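PDB 3ING: homoserine dehydrogenase from Thermoplasma acidophilum, which probably catalyses the NADP-dependent interconversion of L-aspartate semialdehyde and L-homoserine, on the pathways to threonine and methionine. Local coordinates for residues A[116-128]-A[216-230]. Residues are numbered along the deposited sequence; the frame is centred on the assembly and turned at random.
Sequences ANKSGLANKWHDI and RKSVILVNHIFGTEY. With NDP (NADPH dihydro-nicotinamide-adenine-dinucleotide phosphate), chain C; EDO (1,2-ethanediol), chain I.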
loop_
_atom_site.group_PDB
_atom_site.type_symbol
_atom_site.label_atom_id
_atom_site.label_comp_id
_atom_site.label_asym_id
_atom_site.label_seq_id
_atom_site.Cartn_x
_atom_site.Cartn_y
_atom_site.Cartn_z
ATOM N N ALA A 116 -3.127 -6.948 -16.964
ATOM C CA ALA A 116 -4.133 -5.869 -16.812
ATOM C C ALA A 116 -5.512 -6.326 -17.287
ATOM O O ALA A 116 -6.525 -5.688 -16.997
ATOM C CB ALA A 116 -3.702 -4.608 -17.671
ATOM N N ASN A 117 -5.534 -7.409 -18.043
ATOM C CA ASN A 117 -6.760 -7.948 -18.617
ATOM C C ASN A 117 -7.505 -8.744 -17.532
ATOM O O ASN A 117 -6.917 -9.586 -16.877
ATOM C CB ASN A 117 -6.386 -8.771 -19.863
ATOM C CG ASN A 117 -7.566 -9.561 -20.462
ATOM O OD1 ASN A 117 -8.401 -10.030 -19.741
ATOM N ND2 ASN A 117 -7.577 -9.729 -21.773
ATOM N N LYS A 118 -8.795 -8.436 -17.342
ATOM C CA LYS A 118 -9.620 -9.000 -16.275
ATOM C C LYS A 118 -10.381 -10.249 -16.658
ATOM O O LYS A 118 -10.902 -10.944 -15.776
ATOM C CB LYS A 118 -10.645 -7.947 -15.846
ATOM C CG LYS A 118 -9.938 -6.662 -15.468
ATOM C CD LYS A 118 -10.820 -5.440 -15.536
ATOM C CE LYS A 118 -9.944 -4.189 -15.771
ATOM N NZ LYS A 118 -10.761 -2.959 -15.970
ATOM N N SER A 119 -10.484 -10.534 -17.954
ATOM C CA SER A 119 -11.422 -11.591 -18.406
ATOM C C SER A 119 -10.962 -13.018 -18.112
ATOM O O SER A 119 -11.761 -13.891 -17.775
ATOM C CB SER A 119 -11.657 -11.448 -19.897
ATOM O OG SER A 119 -12.640 -12.365 -20.342
ATOM N N GLY A 120 -9.674 -13.276 -18.276
ATOM C CA GLY A 120 -9.138 -14.603 -17.956
ATOM C C GLY A 120 -9.394 -14.947 -16.511
ATOM O O GLY A 120 -9.988 -15.940 -16.221
ATOM N N LEU A 121 -8.985 -14.066 -15.594
ATOM C CA LEU A 121 -9.161 -14.316 -14.174
ATOM C C LEU A 121 -10.609 -14.310 -13.746
ATOM O O LEU A 121 -10.977 -15.011 -12.823
ATOM C CB LEU A 121 -8.375 -13.271 -13.365
ATOM C CG LEU A 121 -6.850 -13.334 -13.512
ATOM C CD1 LEU A 121 -6.171 -12.148 -12.835
ATOM C CD2 LEU A 121 -6.307 -14.693 -12.994
ATOM N N ALA A 122 -11.445 -13.523 -14.405
ATOM C CA ALA A 122 -12.867 -13.454 -14.024
ATOM C C ALA A 122 -13.687 -14.691 -14.454
ATOM O O ALA A 122 -14.690 -15.019 -13.830
ATOM C CB ALA A 122 -13.510 -12.151 -14.563
ATOM N N ASN A 123 -13.215 -15.378 -15.488
ATOM C CA ASN A 123 -13.892 -16.514 -16.072
ATOM C C ASN A 123 -13.234 -17.859 -15.814
ATOM O O ASN A 123 -13.919 -18.884 -15.726
ATOM C CB ASN A 123 -13.976 -16.295 -17.594
ATOM C CG ASN A 123 -14.949 -15.189 -17.975
ATOM O OD1 ASN A 123 -16.143 -15.348 -17.803
ATOM N ND2 ASN A 123 -14.448 -14.100 -18.536
ATOM N N LYS A 124 -11.911 -17.865 -15.705
ATOM C CA LYS A 124 -11.119 -19.085 -15.700
ATOM C C LYS A 124 -10.076 -19.119 -14.560
ATOM O O LYS A 124 -8.979 -19.665 -14.714
ATOM C CB LYS A 124 -10.409 -19.228 -17.057
ATOM C CG LYS A 124 -11.332 -19.271 -18.300
ATOM C CD LYS A 124 -11.331 -20.564 -19.056
ATOM C CE LYS A 124 -11.279 -21.783 -18.169
ATOM N NZ LYS A 124 -12.019 -22.934 -18.700
ATOM N N TRP A 125 -10.457 -18.603 -13.403
ATOM C CA TRP A 125 -9.560 -18.524 -12.243
ATOM C C TRP A 125 -9.005 -19.891 -11.921
ATOM O O TRP A 125 -7.807 -20.060 -11.740
ATOM C CB TRP A 125 -10.334 -18.015 -11.028
ATOM C CG TRP A 125 -9.517 -17.855 -9.814
ATOM C CD1 TRP A 125 -9.159 -18.829 -8.918
ATOM C CD2 TRP A 125 -8.911 -16.641 -9.354
ATOM N NE1 TRP A 125 -8.388 -18.281 -7.930
ATOM C CE2 TRP A 125 -8.222 -16.942 -8.175
ATOM C CE3 TRP A 125 -8.888 -15.324 -9.837
ATOM C CZ2 TRP A 125 -7.498 -15.988 -7.470
ATOM C CZ3 TRP A 125 -8.175 -14.368 -9.131
ATOM C CH2 TRP A 125 -7.489 -14.711 -7.955
ATOM N N HIS A 126 -9.886 -20.875 -11.859
ATOM C CA HIS A 126 -9.483 -22.228 -11.479
ATOM C C HIS A 126 -8.424 -22.806 -12.414
ATOM O O HIS A 126 -7.383 -23.275 -11.963
ATOM C CB HIS A 126 -10.691 -23.175 -11.403
ATOM C CG HIS A 126 -10.296 -24.611 -11.224
ATOM N ND1 HIS A 126 -10.051 -25.165 -9.980
ATOM C CD2 HIS A 126 -10.041 -25.586 -12.128
ATOM C CE1 HIS A 126 -9.679 -26.426 -10.129
ATOM N NE2 HIS A 126 -9.634 -26.701 -11.425
ATOM N N ASP A 127 -8.697 -22.781 -13.719
ATOM C CA ASP A 127 -7.781 -23.354 -14.677
ATOM C C ASP A 127 -6.502 -22.562 -14.754
ATOM O O ASP A 127 -5.427 -23.130 -14.858
ATOM C CB ASP A 127 -8.426 -23.432 -16.058
ATOM C CG ASP A 127 -9.567 -24.430 -16.096
ATOM O OD1 ASP A 127 -9.382 -25.498 -15.501
ATOM O OD2 ASP A 127 -10.625 -24.124 -16.692
ATOM N N ILE A 128 -6.603 -21.244 -14.686
ATOM C CA ILE A 128 -5.393 -20.439 -14.667
ATOM C C ILE A 128 -4.536 -20.743 -13.441
ATOM O O ILE A 128 -3.320 -20.894 -13.567
ATOM C CB ILE A 128 -5.701 -18.938 -14.716
ATOM C CG1 ILE A 128 -6.280 -18.581 -16.088
ATOM C CG2 ILE A 128 -4.422 -18.121 -14.358
ATOM C CD1 ILE A 128 -6.890 -17.175 -16.164
ATOM N N ARG A 216 -16.328 -8.333 -13.342
ATOM C CA ARG A 216 -15.078 -9.058 -13.484
ATOM C C ARG A 216 -14.165 -8.724 -12.327
ATOM O O ARG A 216 -13.535 -9.590 -11.744
ATOM C CB ARG A 216 -14.387 -8.726 -14.820
ATOM C CG ARG A 216 -15.116 -9.288 -16.060
ATOM C CD ARG A 216 -14.523 -8.613 -17.279
ATOM N NE ARG A 216 -15.112 -9.101 -18.520
ATOM C CZ ARG A 216 -15.270 -8.340 -19.609
ATOM N NH1 ARG A 216 -14.994 -7.027 -19.600
ATOM N NH2 ARG A 216 -15.811 -8.858 -20.672
ATOM N N LYS A 217 -14.109 -7.447 -11.981
ATOM C CA LYS A 217 -13.252 -7.005 -10.890
ATOM C C LYS A 217 -13.714 -7.659 -9.594
ATOM O O LYS A 217 -12.902 -8.035 -8.783
ATOM C CB LYS A 217 -13.254 -5.467 -10.770
ATOM C CG LYS A 217 -12.694 -4.756 -11.971
ATOM C CD LYS A 217 -12.720 -3.234 -11.799
ATOM C CE LYS A 217 -12.123 -2.542 -13.036
ATOM N NZ LYS A 217 -10.658 -2.705 -13.165
ATOM N N SER A 218 -15.022 -7.833 -9.420
ATOM C CA SER A 218 -15.533 -8.366 -8.184
ATOM C C SER A 218 -15.161 -9.828 -7.988
ATOM O O SER A 218 -15.017 -10.272 -6.839
ATOM C CB SER A 218 -17.069 -8.193 -8.074
ATOM O OG SER A 218 -17.822 -9.092 -8.899
ATOM N N VAL A 219 -15.033 -10.566 -9.102
ATOM C CA VAL A 219 -14.620 -11.990 -9.078
ATOM C C VAL A 219 -13.179 -12.072 -8.616
ATOM O O VAL A 219 -12.834 -12.872 -7.773
ATOM C CB VAL A 219 -14.728 -12.660 -10.451
ATOM C CG1 VAL A 219 -14.113 -14.055 -10.433
ATOM C CG2 VAL A 219 -16.182 -12.700 -10.911
ATOM N N ILE A 220 -12.338 -11.261 -9.218
ATOM C CA ILE A 220 -10.919 -11.245 -8.891
ATOM C C ILE A 220 -10.747 -10.893 -7.414
ATOM O O ILE A 220 -9.978 -11.543 -6.697
ATOM C CB ILE A 220 -10.143 -10.270 -9.818
ATOM C CG1 ILE A 220 -10.279 -10.736 -11.261
ATOM C CG2 ILE A 220 -8.622 -10.125 -9.362
ATOM C CD1 ILE A 220 -9.786 -9.742 -12.285
ATOM N N LEU A 221 -11.504 -9.898 -6.951
ATOM C CA LEU A 221 -11.439 -9.470 -5.540
ATOM C C LEU A 221 -11.875 -10.564 -4.573
ATOM O O LEU A 221 -11.155 -10.871 -3.629
ATOM C CB LEU A 221 -12.290 -8.206 -5.298
ATOM C CG LEU A 221 -11.774 -6.870 -5.803
ATOM C CD1 LEU A 221 -12.931 -5.852 -5.830
ATOM C CD2 LEU A 221 -10.603 -6.380 -4.956
ATOM N N VAL A 222 -13.054 -11.127 -4.783
ATOM C CA VAL A 222 -13.563 -12.159 -3.872
ATOM C C VAL A 222 -12.633 -13.374 -3.893
ATOM O O VAL A 222 -12.300 -13.912 -2.846
ATOM C CB VAL A 222 -15.050 -12.534 -4.137
ATOM C CG1 VAL A 222 -15.221 -13.402 -5.441
ATOM C CG2 VAL A 222 -15.666 -13.249 -2.874
ATOM N N ASN A 223 -12.163 -13.795 -5.074
ATOM C CA ASN A 223 -11.245 -14.968 -5.153
ATOM C C ASN A 223 -9.890 -14.672 -4.496
ATOM O O ASN A 223 -9.339 -15.493 -3.782
ATOM C CB ASN A 223 -11.033 -15.429 -6.606
ATOM C CG ASN A 223 -12.283 -15.976 -7.241
ATOM O OD1 ASN A 223 -13.268 -16.281 -6.558
ATOM N ND2 ASN A 223 -12.218 -16.196 -8.555
ATOM N N HIS A 224 -9.337 -13.495 -4.756
ATOM C CA HIS A 224 -8.118 -13.096 -4.081
ATOM C C HIS A 224 -8.250 -13.047 -2.537
ATOM O O HIS A 224 -7.448 -13.600 -1.836
ATOM C CB HIS A 224 -7.676 -11.710 -4.510
ATOM C CG HIS A 224 -6.362 -11.317 -3.925
ATOM N ND1 HIS A 224 -5.180 -11.428 -4.626
ATOM C CD2 HIS A 224 -6.025 -10.858 -2.698
ATOM C CE1 HIS A 224 -4.175 -11.034 -3.863
ATOM N NE2 HIS A 224 -4.657 -10.696 -2.688
ATOM N N ILE A 225 -9.249 -12.345 -2.027
ATOM C CA ILE A 225 -9.348 -12.106 -0.614
ATOM C C ILE A 225 -9.828 -13.343 0.110
ATOM O O ILE A 225 -9.249 -13.680 1.165
ATOM C CB ILE A 225 -10.273 -10.945 -0.314
ATOM C CG1 ILE A 225 -9.681 -9.667 -0.928
ATOM C CG2 ILE A 225 -10.497 -10.818 1.211
ATOM C CD1 ILE A 225 -10.607 -8.457 -0.947
ATOM N N PHE A 226 -10.880 -14.006 -0.403
ATOM C CA PHE A 226 -11.450 -15.130 0.348
ATOM C C PHE A 226 -11.085 -16.520 -0.142
ATOM O O PHE A 226 -11.522 -17.512 0.425
ATOM C CB PHE A 226 -12.961 -14.946 0.454
ATOM C CG PHE A 226 -13.341 -13.729 1.270
ATOM C CD1 PHE A 226 -13.127 -13.714 2.631
ATOM C CD2 PHE A 226 -13.853 -12.599 0.666
ATOM C CE1 PHE A 226 -13.444 -12.597 3.386
ATOM C CE2 PHE A 226 -14.181 -11.481 1.426
ATOM C CZ PHE A 226 -13.972 -11.492 2.780
ATOM N N GLY A 227 -10.249 -16.609 -1.164
ATOM C CA GLY A 227 -9.758 -17.905 -1.586
ATOM C C GLY A 227 -10.763 -18.761 -2.321
ATOM O O GLY A 227 -10.619 -19.978 -2.379
ATOM N N THR A 228 -11.787 -18.147 -2.888
ATOM C CA THR A 228 -12.775 -18.864 -3.644
ATOM C C THR A 228 -12.321 -18.955 -5.100
ATOM O O THR A 228 -11.282 -18.378 -5.475
ATOM C CB THR A 228 -14.104 -18.106 -3.570
ATOM O OG1 THR A 228 -13.837 -16.719 -3.826
ATOM C CG2 THR A 228 -14.691 -18.237 -2.170
ATOM N N GLU A 229 -13.096 -19.688 -5.911
ATOM C CA GLU A 229 -12.827 -19.794 -7.332
ATOM C C GLU A 229 -14.118 -19.479 -8.082
ATOM O O GLU A 229 -14.530 -20.225 -8.960
ATOM C CB GLU A 229 -12.255 -21.178 -7.674
ATOM C CG GLU A 229 -10.911 -21.368 -7.033
ATOM C CD GLU A 229 -10.170 -22.539 -7.622
ATOM O OE1 GLU A 229 -10.858 -23.532 -7.905
ATOM O OE2 GLU A 229 -8.926 -22.459 -7.804
ATOM N N TYR A 230 -14.745 -18.350 -7.718
ATOM C CA TYR A 230 -15.961 -17.931 -8.341
ATOM C C TYR A 230 -15.674 -17.501 -9.796
ATOM O O TYR A 230 -14.522 -17.252 -10.171
ATOM C CB TYR A 230 -16.566 -16.749 -7.591
ATOM C CG TYR A 230 -17.235 -17.035 -6.250
ATOM C CD1 TYR A 230 -17.195 -18.272 -5.647
ATOM C CD2 TYR A 230 -17.850 -15.997 -5.551
ATOM C CE1 TYR A 230 -17.770 -18.472 -4.382
ATOM C CE2 TYR A 230 -18.427 -16.196 -4.314
ATOM C CZ TYR A 230 -18.387 -17.423 -3.727
ATOM O OH TYR A 230 -18.983 -17.555 -2.472
HETATM P PA NDP C . -6.823 -0.958 -26.166
HETATM O O1A NDP C . -6.473 0.473 -26.217
HETATM O O2A NDP C . -7.979 -1.388 -26.989
HETATM O O5B NDP C . -5.565 -1.858 -26.612
HETATM C C5B NDP C . -5.585 -3.260 -26.790
HETATM C C4B NDP C . -4.298 -3.725 -27.452
HETATM O O4B NDP C . -4.330 -5.101 -27.731
HETATM C C3B NDP C . -4.092 -3.075 -28.827
HETATM O O3B NDP C . -2.714 -3.025 -29.163
HETATM C C2B NDP C . -4.805 -4.010 -29.743
HETATM O O2B NDP C . -4.374 -3.957 -31.075
HETATM C C1B NDP C . -4.373 -5.320 -29.140
HETATM N N9A NDP C . -5.254 -6.448 -29.411
HETATM C C8A NDP C . -6.605 -6.503 -29.611
HETATM N N7A NDP C . -6.950 -7.821 -29.759
HETATM C C5A NDP C . -5.839 -8.564 -29.649
HETATM C C6A NDP C . -5.664 -9.929 -29.743
HETATM N N6A NDP C . -6.708 -10.750 -29.663
HETATM N N1A NDP C . -4.400 -10.370 -29.573
HETATM C C2A NDP C . -3.319 -9.536 -29.375
HETATM N N3A NDP C . -3.475 -8.166 -29.271
HETATM C C4A NDP C . -4.760 -7.727 -29.415
HETATM O O3 NDP C . -7.069 -1.403 -24.641
HETATM P PN NDP C . -6.480 -0.683 -23.329
HETATM O O1N NDP C . -7.315 0.515 -23.013
HETATM O O2N NDP C . -5.006 -0.537 -23.538
HETATM O O5D NDP C . -6.766 -1.774 -22.162
HETATM C C5D NDP C . -5.969 -2.957 -22.233
HETATM C C4D NDP C . -6.367 -3.892 -21.096
HETATM O O4D NDP C . -6.127 -3.215 -19.882
HETATM C C3D NDP C . -7.827 -4.255 -21.079
HETATM O O3D NDP C . -8.058 -5.646 -20.827
HETATM C C2D NDP C . -8.420 -3.369 -20.000
HETATM O O2D NDP C . -9.563 -3.921 -19.405
HETATM C C1D NDP C . -7.263 -3.269 -19.033
HETATM N N1N NDP C . -7.334 -2.120 -18.149
HETATM C C2N NDP C . -7.415 -0.861 -18.685
HETATM C C3N NDP C . -7.667 0.259 -17.907
HETATM C C7N NDP C . -7.595 1.599 -18.534
HETATM O O7N NDP C . -7.102 2.612 -17.742
HETATM N N7N NDP C . -7.862 1.799 -19.817
HETATM C C4N NDP C . -7.522 0.204 -16.390
HETATM C C5N NDP C . -7.397 -1.216 -15.911
HETATM C C6N NDP C . -7.291 -2.293 -16.788
HETATM P P2B NDP C . -4.321 -2.604 -31.933
HETATM O O1X NDP C . -4.026 -3.172 -33.295
HETATM O O2X NDP C . -3.330 -1.558 -31.343
HETATM O O3X NDP C . -5.714 -2.065 -31.839
HETATM C C1 EDO I . -8.747 -13.133 4.730
HETATM O O1 EDO I . -10.196 -13.018 4.726
HETATM C C2 EDO I . -8.003 -11.942 4.111
HETATM O O2 EDO I . -7.384 -12.160 2.790
HETATM O O HOH W 1 -13.146 -17.404 -12.591
HETATM O O HOH W 2 -15.546 -11.638 -19.512
HETATM O O HOH W 3 -8.679 -18.369 -4.817
HETATM O O HOH W 4 -7.587 -20.744 -6.414
HETATM O O HOH W 5 -7.094 -23.851 -9.268
#
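N223 lies over one face of the W125 indole, its amide plane tilted 66° to the ring. N223 CB sits 3.5 Å from the centroid of the six-membered ring, almost on its normal, a CH-pi contact. Next along the side chain, N223 CG comes to 4.0 Å from W125 CD2, and ND2 lies over the same face, 3.4 Å from W125 CG. At the tip, N223 OD1 accepts from both Y230 N and T228 OG1, while ND2 donates to Y230 O at 3.0 Å and 171°, in the amide plane. These three bonds fix the rotation of the amide and tie the turn after the helix back onto it. W125 reaches N223 because its CG stands anti to the backbone N; its NE1 donates to a water that also binds E229 OE2. H126 ND1 donates to E229 OE1 at 2.8 Å, with ring and carboxylate planes perpendicular. Toward the cofactor, A122 CB packs on R216 CB (3.5 Å), and K118 CE lies 3.4 Å from NADPH C6N. K118 NZ and K217 NZ are 2.8 Å apart without a hydrogen bond between them; the former is salt-bridged to D213, and that of K217, the predicted proton donor, is hydrogen-bonded to T144 O. The axes of 119-128, in the Rossmann-type domain, and 216-226 run at 40° to each other; helix 97-108 flanks the former, and strands 249-258 and 261-270 back the latter.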